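Local coordinates for phosphoserine phosphatase RsbX (Bacillus subtilis, PDB 3W42), which dephosphorylates phosphoserine in RsbS of the stressosome as a manganese-binding PPM-type phosphatase, and so keeps sigma-B activity low during growth and lowers it again after stress, at residues D27-K32 and D190-L195; K36-A41 and L93-E98; Q99-Y104 and T140-Y145; I113-S118 and G148-I153. All coordinates share one frame; numbering follows the deposited sequence. Where two conformers were deposited one is given.

Contact 1: residues D27-K32 and D190-L195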
loop_
_atom_site.group_PDB
_atom_site.type_symbol
_atom_site.label_atom_id
_atom_site.label_comp_id
_atom_site.label_asym_id
_atom_site.label_seq_id
_atom_site.Cartn_x
_atom_site.Cartn_y
_atom_site.Cartn_z
ATOM N N ASP A 27 11.701 -0.098 1.970
ATOM C CA ASP A 27 10.332 -0.107 1.522
ATOM C C ASP A 27 10.309 0.046 0.000
ATOM O O ASP A 27 11.147 0.738 -0.579
ATOM C CB ASP A 27 9.504 1.043 2.076
ATOM C CG ASP A 27 9.150 1.041 3.583
ATOM O OD1 ASP A 27 9.476 0.073 4.277
ATOM O OD2 ASP A 27 8.536 2.071 3.990
ATOM N N SER A 28 9.298 -0.474 -0.655
ATOM C CA SER A 28 9.061 -0.192 -2.060
ATOM C C SER A 28 7.551 0.021 -2.274
ATOM O O SER A 28 6.692 -0.319 -1.447
ATOM C CB SER A 28 9.690 -1.253 -3.003
ATOM O OG SER A 28 11.077 -1.492 -2.923
ATOM N N PHE A 29 7.236 0.613 -3.436
ATOM C CA PHE A 29 5.849 0.793 -3.866
ATOM C C PHE A 29 5.784 0.675 -5.349
ATOM O O PHE A 29 6.744 0.861 -6.068
ATOM C CB PHE A 29 5.291 2.112 -3.397
ATOM C CG PHE A 29 6.046 3.315 -4.041
ATOM C CD1 PHE A 29 5.696 3.798 -5.272
ATOM C CD2 PHE A 29 7.139 3.880 -3.384
ATOM C CE1 PHE A 29 6.385 4.827 -5.843
ATOM C CE2 PHE A 29 7.816 4.909 -3.971
ATOM C CZ PHE A 29 7.476 5.318 -5.201
ATOM N N PHE A 30 4.579 0.394 -5.821
ATOM C CA PHE A 30 4.253 0.495 -7.246
ATOM C C PHE A 30 2.837 1.059 -7.371
ATOM O O PHE A 30 1.939 0.660 -6.586
ATOM C CB PHE A 30 4.354 -0.848 -7.984
ATOM C CG PHE A 30 4.087 -0.667 -9.446
ATOM C CD1 PHE A 30 5.023 -0.056 -10.234
ATOM C CD2 PHE A 30 2.872 -1.012 -10.014
ATOM C CE1 PHE A 30 4.724 0.188 -11.604
ATOM C CE2 PHE A 30 2.597 -0.780 -11.318
ATOM C CZ PHE A 30 3.494 -0.183 -12.123
ATOM N N MET A 31 2.571 1.890 -8.326
ATOM C CA MET A 31 1.239 2.604 -8.522
ATOM C C MET A 31 1.069 2.682 -10.046
ATOM O O MET A 31 1.922 3.336 -10.649
ATOM C CB MET A 31 1.115 4.066 -8.003
ATOM C CG MET A 31 -0.121 4.858 -8.477
ATOM S SD MET A 31 -1.729 4.136 -8.018
ATOM C CE MET A 31 -1.395 4.490 -6.476
ATOM N N LYS A 32 -0.022 2.231 -10.631
ATOM C CA LYS A 32 -0.384 2.634 -11.987
ATOM C C LYS A 32 -1.874 2.664 -12.125
ATOM O O LYS A 32 -2.548 1.731 -11.772
ATOM C CB LYS A 32 0.187 1.669 -13.015
ATOM C CG LYS A 32 -0.055 2.008 -14.445
ATOM C CD LYS A 32 0.193 0.731 -15.312
ATOM C CE LYS A 32 1.759 0.416 -15.392
ATOM N NZ LYS A 32 2.480 -0.698 -16.251
ATOM N N ASP A 190 12.016 3.730 7.720
ATOM C CA ASP A 190 11.461 4.041 6.425
ATOM C C ASP A 190 9.952 4.184 6.537
ATOM O O ASP A 190 9.301 3.395 7.253
ATOM C CB ASP A 190 11.782 2.918 5.455
ATOM C CG ASP A 190 13.296 2.668 5.254
ATOM O OD1 ASP A 190 14.065 3.640 5.275
ATOM O OD2 ASP A 190 13.642 1.502 5.005
ATOM N N LEU A 191 9.415 5.161 5.852
ATOM C CA LEU A 191 7.971 5.467 5.941
ATOM C C LEU A 191 7.471 5.638 4.541
ATOM O O LEU A 191 7.934 6.539 3.807
ATOM C CB LEU A 191 7.792 6.736 6.769
ATOM C CG LEU A 191 6.404 7.111 7.226
ATOM C CD1 LEU A 191 6.472 8.173 8.318
ATOM C CD2 LEU A 191 5.529 7.586 6.125
ATOM N N THR A 192 6.484 4.812 4.139
ATOM C CA THR A 192 5.842 4.831 2.822
ATOM C C THR A 192 4.384 4.813 2.988
ATOM O O THR A 192 3.854 3.986 3.756
ATOM C CB THR A 192 6.315 3.631 1.968
ATOM O OG1 THR A 192 7.724 3.600 1.905
ATOM C CG2 THR A 192 5.780 3.712 0.583
ATOM N N TYR A 193 3.674 5.663 2.242
ATOM C CA TYR A 193 2.223 5.524 2.176
ATOM C C TYR A 193 1.737 5.919 0.810
ATOM O O TYR A 193 2.332 6.729 0.107
ATOM C CB TYR A 193 1.480 6.297 3.304
ATOM C CG TYR A 193 1.680 7.774 3.382
ATOM C CD1 TYR A 193 1.004 8.657 2.570
ATOM C CD2 TYR A 193 2.525 8.313 4.336
ATOM C CE1 TYR A 193 1.180 10.043 2.718
ATOM C CE2 TYR A 193 2.668 9.672 4.490
ATOM C CZ TYR A 193 2.022 10.527 3.693
ATOM O OH TYR A 193 2.204 11.885 3.882
ATOM N N ILE A 194 0.591 5.333 0.440
ATOM C CA ILE A 194 -0.162 5.678 -0.750
ATOM C C ILE A 194 -1.528 6.116 -0.288
ATOM O O ILE A 194 -2.200 5.384 0.422
ATOM C CB ILE A 194 -0.280 4.522 -1.734
ATOM C CG1 ILE A 194 1.068 3.994 -2.209
ATOM C CG2 ILE A 194 -1.194 4.907 -2.905
ATOM C CD1 ILE A 194 1.007 2.834 -3.207
ATOM N N LEU A 195 -1.952 7.306 -0.687
ATOM C CA LEU A 195 -3.265 7.841 -0.458
ATOM C C LEU A 195 -4.070 7.816 -1.750
ATOM O O LEU A 195 -3.526 8.166 -2.824
ATOM C CB LEU A 195 -3.184 9.276 -0.029
ATOM C CG LEU A 195 -2.602 9.493 1.366
ATOM C CD1 LEU A 195 -2.276 10.906 1.675
ATOM C CD2 LEU A 195 -3.814 9.024 2.448
HETATM O O HOH W 1 8.918 0.659 6.914
HETATM O O HOH W 2 11.997 -0.645 5.138
#
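Thr192 OG1 donates a hydrogen bond of 2.7 Å to Asp27 OD2, taking the anti lone pair of the carboxylate, the one directed away from OD1. OG1 lies anti to the carbonyl carbon of Thr192 (chi1 -54°), which turns the hydroxyl to Asp27 and leaves the methyl CG2 for the Phe29 ring, 4.2 Å from its CD2. Further along, Ile194 CD1 comes to 4.3 Å from Phe29 CB. Two waters span the gap between Asp27 and Asp190: the first donates to Asp27 OD1 (2.8 Å) and to Asp190 O, the second lies within bonding distance of Asp27 OD1 and Asp190 OD2. In the next shell, Thr155 OG1 also bonds Asp27 OD2, Gln16 NE2 bonds Thr192 OG1, and Asp190 OD2 accepts from the backbone N of Gly26. The two strands run 7.6 Å apart at 17° in separate sheets, so this is face-to-face packing across the alpha-beta-beta-alpha sandwich of the PPM fold. The side chain of Asp27 lies about 4 Å from the bound manganese, whose ligands are Asp44, Asp156 and Asp189. With OD2 gripped by two hydroxyls and OD1 bound to water, the Asp27 carboxylate is held in a fixed orientation, consistent with a second-shell place beside the metal at the interface of the two sheets.

Contact 2: residues K36-A41 and L93-E98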
loop_
_atom_site.group_PDB
_atom_site.type_symbol
_atom_site.label_atom_id
_atom_site.label_comp_id
_atom_site.label_asym_id
_atom_site.label_seq_id
_atom_site.Cartn_x
_atom_site.Cartn_y
_atom_site.Cartn_z
ATOM N N LYS A 36 -9.451 2.891 -16.665
ATOM C CA LYS A 36 -10.294 1.764 -16.299
ATOM C C LYS A 36 -9.960 1.189 -14.913
ATOM O O LYS A 36 -10.861 0.682 -14.233
ATOM C CB LYS A 36 -10.235 0.666 -17.341
ATOM C CG LYS A 36 -10.852 1.134 -18.706
ATOM C CD LYS A 36 -10.654 0.156 -19.911
ATOM C CE LYS A 36 -11.232 -1.375 -19.913
ATOM N NZ LYS A 36 -11.119 -2.058 -21.332
ATOM N N GLU A 37 -8.700 1.154 -14.503
ATOM C CA GLU A 37 -8.291 0.412 -13.337
ATOM C C GLU A 37 -7.049 0.975 -12.720
ATOM O O GLU A 37 -6.283 1.735 -13.313
ATOM C CB GLU A 37 -8.161 -1.038 -13.605
ATOM C CG GLU A 37 -7.119 -1.351 -14.523
ATOM C CD GLU A 37 -7.168 -2.792 -14.984
ATOM O OE1 GLU A 37 -7.636 -3.666 -14.351
ATOM O OE2 GLU A 37 -6.873 -3.079 -16.110
ATOM N N LEU A 38 -6.847 0.559 -11.467
ATOM C CA LEU A 38 -5.658 0.885 -10.627
ATOM C C LEU A 38 -5.040 -0.419 -10.206
ATOM O O LEU A 38 -5.768 -1.330 -9.781
ATOM C CB LEU A 38 -6.065 1.676 -9.329
ATOM C CG LEU A 38 -4.962 2.102 -8.367
ATOM C CD1 LEU A 38 -4.337 3.385 -8.968
ATOM C CD2 LEU A 38 -5.372 2.372 -6.870
ATOM N N ILE A 39 -3.711 -0.463 -10.147
ATOM C CA ILE A 39 -3.047 -1.401 -9.284
ATOM C C ILE A 39 -2.042 -0.656 -8.453
ATOM O O ILE A 39 -1.404 0.321 -8.876
ATOM C CB ILE A 39 -2.366 -2.510 -10.004
ATOM C CG1 ILE A 39 -1.926 -3.570 -8.991
ATOM C CG2 ILE A 39 -1.211 -2.013 -10.858
ATOM C CD1 ILE A 39 -1.674 -4.879 -9.593
ATOM N N CYS A 40 -1.937 -1.083 -7.229
ATOM C CA CYS A 40 -0.894 -0.504 -6.356
ATOM C C CYS A 40 -0.490 -1.534 -5.323
ATOM O O CYS A 40 -1.157 -2.497 -5.020
ATOM C CB CYS A 40 -1.145 0.849 -5.779
ATOM S SG CYS A 40 -2.514 0.743 -4.583
ATOM N N ALA A 41 0.729 -1.354 -4.855
ATOM C CA ALA A 41 1.308 -2.240 -3.860
ATOM C C ALA A 41 2.306 -1.480 -3.034
ATOM O O ALA A 41 2.987 -0.581 -3.546
ATOM C CB ALA A 41 1.962 -3.429 -4.502
ATOM N N LEU A 93 -3.425 -3.985 -3.913
ATOM C CA LEU A 93 -4.762 -3.459 -4.124
ATOM C C LEU A 93 -4.999 -3.282 -5.608
ATOM O O LEU A 93 -4.200 -2.643 -6.301
ATOM C CB LEU A 93 -4.887 -2.121 -3.424
ATOM C CG LEU A 93 -6.190 -1.343 -3.593
ATOM C CD1 LEU A 93 -7.378 -2.090 -2.990
ATOM C CD2 LEU A 93 -6.095 0.046 -3.010
ATOM N N LYS A 94 -6.134 -3.752 -6.104
ATOM C CA LYS A 94 -6.611 -3.466 -7.456
ATOM C C LYS A 94 -7.982 -2.833 -7.363
ATOM O O LYS A 94 -8.791 -3.192 -6.504
ATOM C CB LYS A 94 -6.651 -4.728 -8.313
ATOM C CG LYS A 94 -5.271 -5.195 -8.819
ATOM C CD LYS A 94 -5.284 -6.565 -9.494
ATOM C CE LYS A 94 -6.177 -6.618 -10.737
ATOM N NZ LYS A 94 -5.591 -6.004 -11.905
ATOM N N ILE A 95 -8.254 -1.897 -8.258
ATOM C CA ILE A 95 -9.528 -1.187 -8.318
ATOM C C ILE A 95 -10.023 -1.182 -9.737
ATOM O O ILE A 95 -9.303 -0.828 -10.652
ATOM C CB ILE A 95 -9.455 0.231 -7.758
ATOM C CG1 ILE A 95 -8.797 0.271 -6.392
ATOM C CG2 ILE A 95 -10.842 0.838 -7.828
ATOM C CD1 ILE A 95 -8.629 1.677 -5.767
ATOM N N ASN A 96 -11.298 -1.549 -9.936
ATOM C CA ASN A 96 -11.980 -1.363 -11.207
ATOM C C ASN A 96 -12.965 -0.179 -11.044
ATOM O O ASN A 96 -13.875 -0.242 -10.213
ATOM C CB ASN A 96 -12.745 -2.660 -11.610
ATOM C CG ASN A 96 -13.403 -2.426 -12.928
ATOM O OD1 ASN A 96 -14.427 -1.764 -13.027
ATOM N ND2 ASN A 96 -12.753 -2.927 -14.035
ATOM N N PHE A 97 -12.723 0.872 -11.786
ATOM C CA PHE A 97 -13.467 2.102 -11.564
ATOM C C PHE A 97 -14.924 2.003 -12.029
ATOM O O PHE A 97 -15.807 2.497 -11.316
ATOM C CB PHE A 97 -12.830 3.317 -12.220
ATOM C CG PHE A 97 -11.392 3.535 -11.790
ATOM C CD1 PHE A 97 -11.082 3.579 -10.443
ATOM C CD2 PHE A 97 -10.359 3.723 -12.701
ATOM C CE1 PHE A 97 -9.755 3.849 -10.046
ATOM C CE2 PHE A 97 -9.111 3.949 -12.293
ATOM C CZ PHE A 97 -8.796 4.040 -10.990
ATOM N N GLU A 98 -15.196 1.407 -13.196
ATOM C CA GLU A 98 -16.565 1.306 -13.698
ATOM C C GLU A 98 -17.480 0.577 -12.698
ATOM O O GLU A 98 -18.664 0.975 -12.531
ATOM C CB GLU A 98 -16.549 0.637 -15.061
ATOM C CG GLU A 98 -17.950 0.662 -15.786
ATOM C CD GLU A 98 -18.803 -0.539 -15.529
ATOM O OE1 GLU A 98 -18.252 -1.649 -15.198
ATOM O OE2 GLU A 98 -20.035 -0.374 -15.769
HETATM O O HOH W 3 -13.314 0.761 -15.265
HETATM O O HOH W 4 -7.136 -6.347 -14.117
HETATM O O HOH W 5 -6.820 -3.338 -11.438
HETATM O O HOH W 6 -10.273 -4.255 -13.542
#
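Leu38 and Ile95 lie side by side and point the same way, with Leu38 CD2, in the conformer described, 3.5 Å from Ile95 CD1; both side chains also touch Phe151 of the other sheet. Next to them the end of the Phe97 ring comes back beside residues 36-38, its CZ 4.0 Å from Leu38 CB. Cys40 SG rests on Leu93 CB at 3.9 Å, on the same inward face. These are neighbouring antiparallel strands of the five-stranded sheet of the PPM sandwich, in which Leu38 with Ile95 and Cys40 with Leu93 form hydrogen-bonded pairs; beyond them Phe97 N reaches Lys36 O. On the opposite face, which carries Glu37, Ile39 and Lys94, the lysine chain, in one of two conformers, passes Ile39, CG to CD1 3.7 Å, then bends at chi3 and chi4, bringing its amino group alongside Glu37. That salt bridge is long, 4.0 Å from NZ to OE1, and two waters bond both atoms. Ala67 O takes a further hydrogen bond from Lys94 NZ, while a third water links Glu37 OE1 to ND2 of Asn96, whose OD1 accepts from Gln99 N.

Contact 3: residues Q99-Y104 and T140-Y145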
loop_
_atom_site.group_PDB
_atom_site.type_symbol
_atom_site.label_atom_id
_atom_site.label_comp_id
_atom_site.label_asym_id
_atom_site.label_seq_id
_atom_site.Cartn_x
_atom_site.Cartn_y
_atom_site.Cartn_z
ATOM N N GLN A 99 -16.961 -0.500 -12.088
ATOM C CA GLN A 99 -17.710 -1.279 -11.164
ATOM C C GLN A 99 -17.633 -0.693 -9.769
ATOM O O GLN A 99 -18.307 -1.192 -8.841
ATOM C CB GLN A 99 -17.212 -2.694 -11.128
ATOM C CG GLN A 99 -17.407 -3.435 -12.390
ATOM C CD GLN A 99 -17.071 -4.942 -12.291
ATOM O OE1 GLN A 99 -16.794 -5.557 -11.209
ATOM N NE2 GLN A 99 -17.135 -5.560 -13.429
ATOM N N ARG A 100 -16.756 0.283 -9.503
ATOM C CA ARG A 100 -16.378 0.722 -8.138
ATOM C C ARG A 100 -16.136 -0.493 -7.273
ATOM O O ARG A 100 -16.667 -0.607 -6.175
ATOM C CB ARG A 100 -17.348 1.721 -7.512
ATOM C CG ARG A 100 -17.366 3.057 -8.231
ATOM C CD ARG A 100 -17.990 4.142 -7.368
ATOM N NE ARG A 100 -17.945 5.483 -7.932
ATOM C CZ ARG A 100 -18.829 5.987 -8.768
ATOM N NH1 ARG A 100 -19.902 5.245 -9.130
ATOM N NH2 ARG A 100 -18.696 7.186 -9.236
ATOM N N GLN A 101 -15.271 -1.382 -7.733
ATOM C CA GLN A 101 -14.962 -2.605 -6.998
ATOM C C GLN A 101 -13.454 -2.618 -6.693
ATOM O O GLN A 101 -12.645 -2.316 -7.556
ATOM C CB GLN A 101 -15.336 -3.826 -7.784
ATOM C CG GLN A 101 -15.256 -5.119 -6.912
ATOM C CD GLN A 101 -15.805 -6.340 -7.603
ATOM O OE1 GLN A 101 -16.903 -6.853 -7.218
ATOM N NE2 GLN A 101 -15.059 -6.860 -8.566
ATOM N N PHE A 102 -13.086 -3.013 -5.482
ATOM C CA PHE A 102 -11.704 -3.259 -5.186
ATOM C C PHE A 102 -11.472 -4.661 -4.743
ATOM O O PHE A 102 -12.369 -5.326 -4.197
ATOM C CB PHE A 102 -11.166 -2.218 -4.164
ATOM C CG PHE A 102 -11.635 -2.380 -2.758
ATOM C CD1 PHE A 102 -10.975 -3.174 -1.860
ATOM C CD2 PHE A 102 -12.775 -1.703 -2.338
ATOM C CE1 PHE A 102 -11.360 -3.286 -0.599
ATOM C CE2 PHE A 102 -13.205 -1.784 -0.999
ATOM C CZ PHE A 102 -12.428 -2.550 -0.152
ATOM N N THR A 103 -10.228 -5.121 -4.932
ATOM C CA THR A 103 -9.806 -6.410 -4.464
ATOM C C THR A 103 -8.439 -6.171 -3.727
ATOM O O THR A 103 -7.620 -5.352 -4.157
ATOM C CB THR A 103 -9.639 -7.396 -5.559
ATOM O OG1 THR A 103 -8.863 -6.878 -6.636
ATOM C CG2 THR A 103 -10.989 -7.921 -6.084
ATOM N N TYR A 104 -8.228 -6.888 -2.650
ATOM C CA TYR A 104 -7.107 -6.643 -1.760
ATOM C C TYR A 104 -6.596 -7.909 -1.176
ATOM O O TYR A 104 -7.374 -8.759 -0.690
ATOM C CB TYR A 104 -7.576 -5.697 -0.602
ATOM C CG TYR A 104 -6.515 -5.370 0.400
ATOM C CD1 TYR A 104 -5.462 -4.503 0.044
ATOM C CD2 TYR A 104 -6.496 -5.953 1.656
ATOM C CE1 TYR A 104 -4.474 -4.194 0.978
ATOM C CE2 TYR A 104 -5.481 -5.655 2.579
ATOM C CZ TYR A 104 -4.482 -4.767 2.214
ATOM O OH TYR A 104 -3.465 -4.437 3.072
ATOM N N THR A 140 -8.278 -12.988 0.243
ATOM C CA THR A 140 -8.560 -11.900 -0.633
ATOM C C THR A 140 -9.878 -11.282 -0.282
ATOM O O THR A 140 -10.903 -11.992 -0.154
ATOM C CB THR A 140 -8.543 -12.370 -2.090
ATOM O OG1 THR A 140 -7.229 -12.823 -2.404
ATOM C CG2 THR A 140 -8.974 -11.189 -3.031
ATOM N N HIS A 141 -9.927 -9.974 -0.190
ATOM C CA HIS A 141 -11.179 -9.217 0.042
ATOM C C HIS A 141 -11.619 -8.606 -1.250
ATOM O O HIS A 141 -10.830 -8.032 -2.007
ATOM C CB HIS A 141 -10.982 -8.079 1.073
ATOM C CG HIS A 141 -12.229 -7.329 1.511
ATOM N ND1 HIS A 141 -13.075 -7.862 2.441
ATOM C CD2 HIS A 141 -12.731 -6.100 1.196
ATOM C CE1 HIS A 141 -14.065 -7.010 2.668
ATOM N NE2 HIS A 141 -13.864 -5.923 1.958
ATOM N N THR A 142 -12.902 -8.712 -1.527
ATOM C CA THR A 142 -13.544 -8.098 -2.693
ATOM C C THR A 142 -14.734 -7.294 -2.199
ATOM O O THR A 142 -15.568 -7.855 -1.511
ATOM C CB THR A 142 -14.050 -9.218 -3.687
ATOM O OG1 THR A 142 -12.946 -10.053 -4.035
ATOM C CG2 THR A 142 -14.709 -8.622 -4.915
ATOM N N ALA A 143 -14.839 -6.024 -2.542
ATOM C CA ALA A 143 -15.919 -5.198 -2.097
ATOM C C ALA A 143 -16.161 -4.067 -3.064
ATOM O O ALA A 143 -15.306 -3.650 -3.794
ATOM C CB ALA A 143 -15.676 -4.692 -0.693
ATOM N N THR A 144 -17.355 -3.489 -2.963
ATOM C CA THR A 144 -17.722 -2.265 -3.678
ATOM C C THR A 144 -17.411 -1.078 -2.799
ATOM O O THR A 144 -17.662 -1.107 -1.605
ATOM C CB THR A 144 -19.232 -2.353 -3.994
ATOM O OG1 THR A 144 -19.431 -3.540 -4.769
ATOM C CG2 THR A 144 -19.772 -1.165 -4.760
ATOM N N TYR A 145 -16.919 -0.004 -3.348
ATOM C CA TYR A 145 -16.734 1.262 -2.660
ATOM C C TYR A 145 -17.772 2.255 -3.188
ATOM O O TYR A 145 -18.194 2.210 -4.310
ATOM C CB TYR A 145 -15.301 1.824 -2.747
ATOM C CG TYR A 145 -14.886 2.231 -4.125
ATOM C CD1 TYR A 145 -15.116 3.501 -4.618
ATOM C CD2 TYR A 145 -14.234 1.335 -4.957
ATOM C CE1 TYR A 145 -14.727 3.886 -5.850
ATOM C CE2 TYR A 145 -13.867 1.727 -6.279
ATOM C CZ TYR A 145 -14.076 2.979 -6.705
ATOM O OH TYR A 145 -13.663 3.330 -7.963
HETATM O O HOH W 7 -18.487 -3.478 -7.430
HETATM O O HOH W 8 -18.196 -6.283 -4.785
#
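The Tyr145 ring carries Arg100 CB on one face, 3.6 Å from its centroid, in a CH-pi contact. With CG placed between its own backbone N and carbonyl carbon (chi1 67°), Tyr145 folds back over the arginine. From there the Arg100 chain runs extended across the ring, and its guanidinium stands nearly perpendicular to it, the planes 86° apart. Phe102 CD2 and Tyr145 CD2 meet edge to edge at 4.3 Å. At the other end of the Phe102 ring, CE1 touches the edge of His141, in the conformer described, at CD2, 3.6 Å away, the planes inclined at 37°; CE2 lies on Ala143 CB. In the backbone Phe102 with Ala143 and Tyr104 with His141 are hydrogen-bonded antiparallel pairs, and strand 140-144 closes the edge of the five-stranded sheet. Arg100 and Gln101 both face Asn96 in a G1 beta bulge. Since Arg100 NE forms a salt bridge with the C-terminal carboxylate of Ser199, the Tyr145 ring packs on the aliphatic part of an arginine whose charged end links the start of strand 101-107 to the chain terminus.

Contact 4: residues I113-S118 and G148-I153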
loop_
_atom_site.group_PDB
_atom_site.type_symbol
_atom_site.label_atom_id
_atom_site.label_comp_id
_atom_site.label_asym_id
_atom_site.label_seq_id
_atom_site.Cartn_x
_atom_site.Cartn_y
_atom_site.Cartn_z
ATOM N N ILE A 113 -6.494 1.010 4.965
ATOM C CA ILE A 113 -7.708 1.540 5.538
ATOM C C ILE A 113 -8.462 2.269 4.446
ATOM O O ILE A 113 -7.877 3.166 3.813
ATOM C CB ILE A 113 -7.396 2.557 6.743
ATOM C CG1 ILE A 113 -6.504 1.906 7.814
ATOM C CG2 ILE A 113 -8.747 3.017 7.292
ATOM C CD1 ILE A 113 -5.040 2.049 7.623
ATOM N N LEU A 114 -9.709 1.918 4.213
ATOM C CA LEU A 114 -10.577 2.606 3.243
ATOM C C LEU A 114 -11.772 3.147 4.018
ATOM O O LEU A 114 -12.501 2.419 4.664
ATOM C CB LEU A 114 -10.944 1.697 2.089
ATOM C CG LEU A 114 -11.816 2.349 0.959
ATOM C CD1 LEU A 114 -11.438 1.773 -0.446
ATOM C CD2 LEU A 114 -13.306 2.325 1.278
ATOM N N HIS A 115 -11.932 4.466 3.964
ATOM C CA HIS A 115 -12.975 5.234 4.656
ATOM C C HIS A 115 -14.046 5.581 3.663
ATOM O O HIS A 115 -13.788 6.156 2.640
ATOM C CB HIS A 115 -12.378 6.576 5.194
ATOM C CG HIS A 115 -13.410 7.508 5.778
ATOM N ND1 HIS A 115 -13.972 7.365 7.019
ATOM C CD2 HIS A 115 -14.094 8.506 5.198
ATOM C CE1 HIS A 115 -14.928 8.254 7.201
ATOM N NE2 HIS A 115 -15.047 8.940 6.070
ATOM N N SER A 116 -15.289 5.240 4.023
ATOM C CA SER A 116 -16.480 5.477 3.245
ATOM C C SER A 116 -17.158 6.758 3.740
ATOM O O SER A 116 -17.240 6.949 4.947
ATOM C CB SER A 116 -17.368 4.240 3.520
ATOM O OG SER A 116 -18.524 4.321 2.733
ATOM N N PRO A 117 -17.740 7.551 2.881
ATOM C CA PRO A 117 -18.434 8.806 3.386
ATOM C C PRO A 117 -19.459 8.513 4.373
ATOM O O PRO A 117 -19.661 9.260 5.325
ATOM C CB PRO A 117 -19.036 9.360 2.061
ATOM C CG PRO A 117 -18.031 8.896 1.039
ATOM C CD PRO A 117 -17.717 7.468 1.377
ATOM N N SER A 118 -20.134 7.420 4.146
ATOM C CA SER A 118 -21.180 6.954 5.074
ATOM C C SER A 118 -20.733 6.546 6.479
ATOM O O SER A 118 -21.560 6.091 7.271
ATOM C CB SER A 118 -21.721 5.675 4.484
ATOM O OG SER A 118 -20.698 4.751 4.472
ATOM N N GLY A 148 -16.494 8.976 -3.300
ATOM C CA GLY A 148 -16.034 9.769 -2.213
ATOM C C GLY A 148 -15.134 9.055 -1.230
ATOM O O GLY A 148 -14.591 9.699 -0.320
ATOM N N SER A 149 -15.013 7.756 -1.354
ATOM C CA SER A 149 -14.130 6.989 -0.478
ATOM C C SER A 149 -12.700 7.449 -0.562
ATOM O O SER A 149 -12.234 7.874 -1.625
ATOM C CB SER A 149 -14.229 5.500 -0.814
ATOM O OG SER A 149 -15.533 4.981 -0.566
ATOM N N LYS A 150 -11.993 7.368 0.565
ATOM C CA LYS A 150 -10.600 7.769 0.671
ATOM C C LYS A 150 -9.827 6.634 1.366
ATOM O O LYS A 150 -10.360 6.053 2.327
ATOM C CB LYS A 150 -10.451 9.063 1.473
ATOM C CG LYS A 150 -11.001 10.261 0.760
ATOM C CD LYS A 150 -11.220 11.511 1.570
ATOM C CE LYS A 150 -12.547 11.432 2.328
ATOM N NZ LYS A 150 -12.740 12.521 3.250
ATOM N N PHE A 151 -8.618 6.331 0.935
ATOM C CA PHE A 151 -7.888 5.226 1.480
ATOM C C PHE A 151 -6.417 5.561 1.700
ATOM O O PHE A 151 -5.871 6.464 1.042
ATOM C CB PHE A 151 -8.050 3.943 0.703
ATOM C CG PHE A 151 -7.410 3.936 -0.675
ATOM C CD1 PHE A 151 -6.076 3.654 -0.819
ATOM C CD2 PHE A 151 -8.152 4.221 -1.807
ATOM C CE1 PHE A 151 -5.487 3.665 -2.156
ATOM C CE2 PHE A 151 -7.546 4.205 -3.077
ATOM C CZ PHE A 151 -6.241 3.926 -3.241
ATOM N N ILE A 152 -5.774 4.762 2.514
ATOM C CA ILE A 152 -4.330 4.749 2.671
ATOM C C ILE A 152 -3.831 3.333 2.737
ATOM O O ILE A 152 -4.483 2.458 3.355
ATOM C CB ILE A 152 -3.904 5.556 3.908
ATOM C CG1 ILE A 152 -2.368 5.750 3.974
ATOM C CG2 ILE A 152 -4.410 4.939 5.212
ATOM C CD1 ILE A 152 -1.902 6.688 5.099
ATOM N N ILE A 153 -2.668 3.086 2.181
ATOM C CA ILE A 153 -1.851 1.894 2.419
ATOM C C ILE A 153 -0.532 2.378 2.982
ATOM O O ILE A 153 0.074 3.275 2.361
ATOM C CB ILE A 153 -1.587 1.072 1.147
ATOM C CG1 ILE A 153 -2.916 0.632 0.505
ATOM C CG2 ILE A 153 -0.738 -0.133 1.450
ATOM C CD1 ILE A 153 -2.714 0.050 -0.929
HETATM O O HOH W 9 -17.068 2.976 0.301
#
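Ile113 and Ile152 exchange two backbone hydrogen bonds, Ile113 N to Ile152 O at 3.0 Å and Ile152 N to Ile113 O at 2.9 Å, joining neighbouring antiparallel strands in the six-stranded sheet of the PPM sandwich. His115 and Lys150 repeat the pattern, with His115 N to Lys150 O the shorter bond at 2.8 Å; between these pairs Leu114 and Phe151 form a non-hydrogen-bonded pair whose CB atoms are 3.9 Å apart. The Lys150 amino group reaches the C-terminal end of helix 163-169, where NZ bonds the carbonyl oxygens of Leu167 and Gly170. Ile113 and Ile152 lie side by side on that helix-facing surface, while Phe151 turns to the other sheet and meets Leu38. Beyond the paired strands, Ser149 OG bonds Glu146 O and also accepts from a water at 2.7 Å. In the conformers described, the same water is hydrogen-bonded to Ser116 OG at 3.1 Å, and Ser116 OG shares a bond of 2.8 Å with Ser118 OG, either hydroxyl being a possible donor. Pro117 packs against Gly148, its CG 3.7 Å from Gly148 C.

Overall arrangement
Contacts 2 and 3 lie in the five-stranded sheet, centres 9 Å apart, and are joined where strand 88-96 of contact 2 neighbours strand 101-107 of contact 3; contact 4 belongs to the six-stranded sheet. Contact 1 bridges the two: its strand 27-33 borders strand 37-45 of contact 2, and its strand 191-198 borders strand 150-154 of contact 4. Along the chain contact 1 encloses the others; contact 2 closes before contacts 3 and 4, whose segments alternate. Contacts 2 and 4 also meet across the sandwich, Phe151 against Leu93 and Ile95. Contacts 1 and 3 do not touch, their centres about 20 Å apart, and are connected through contacts 2 and 4; the manganese lies at the contact 1 end.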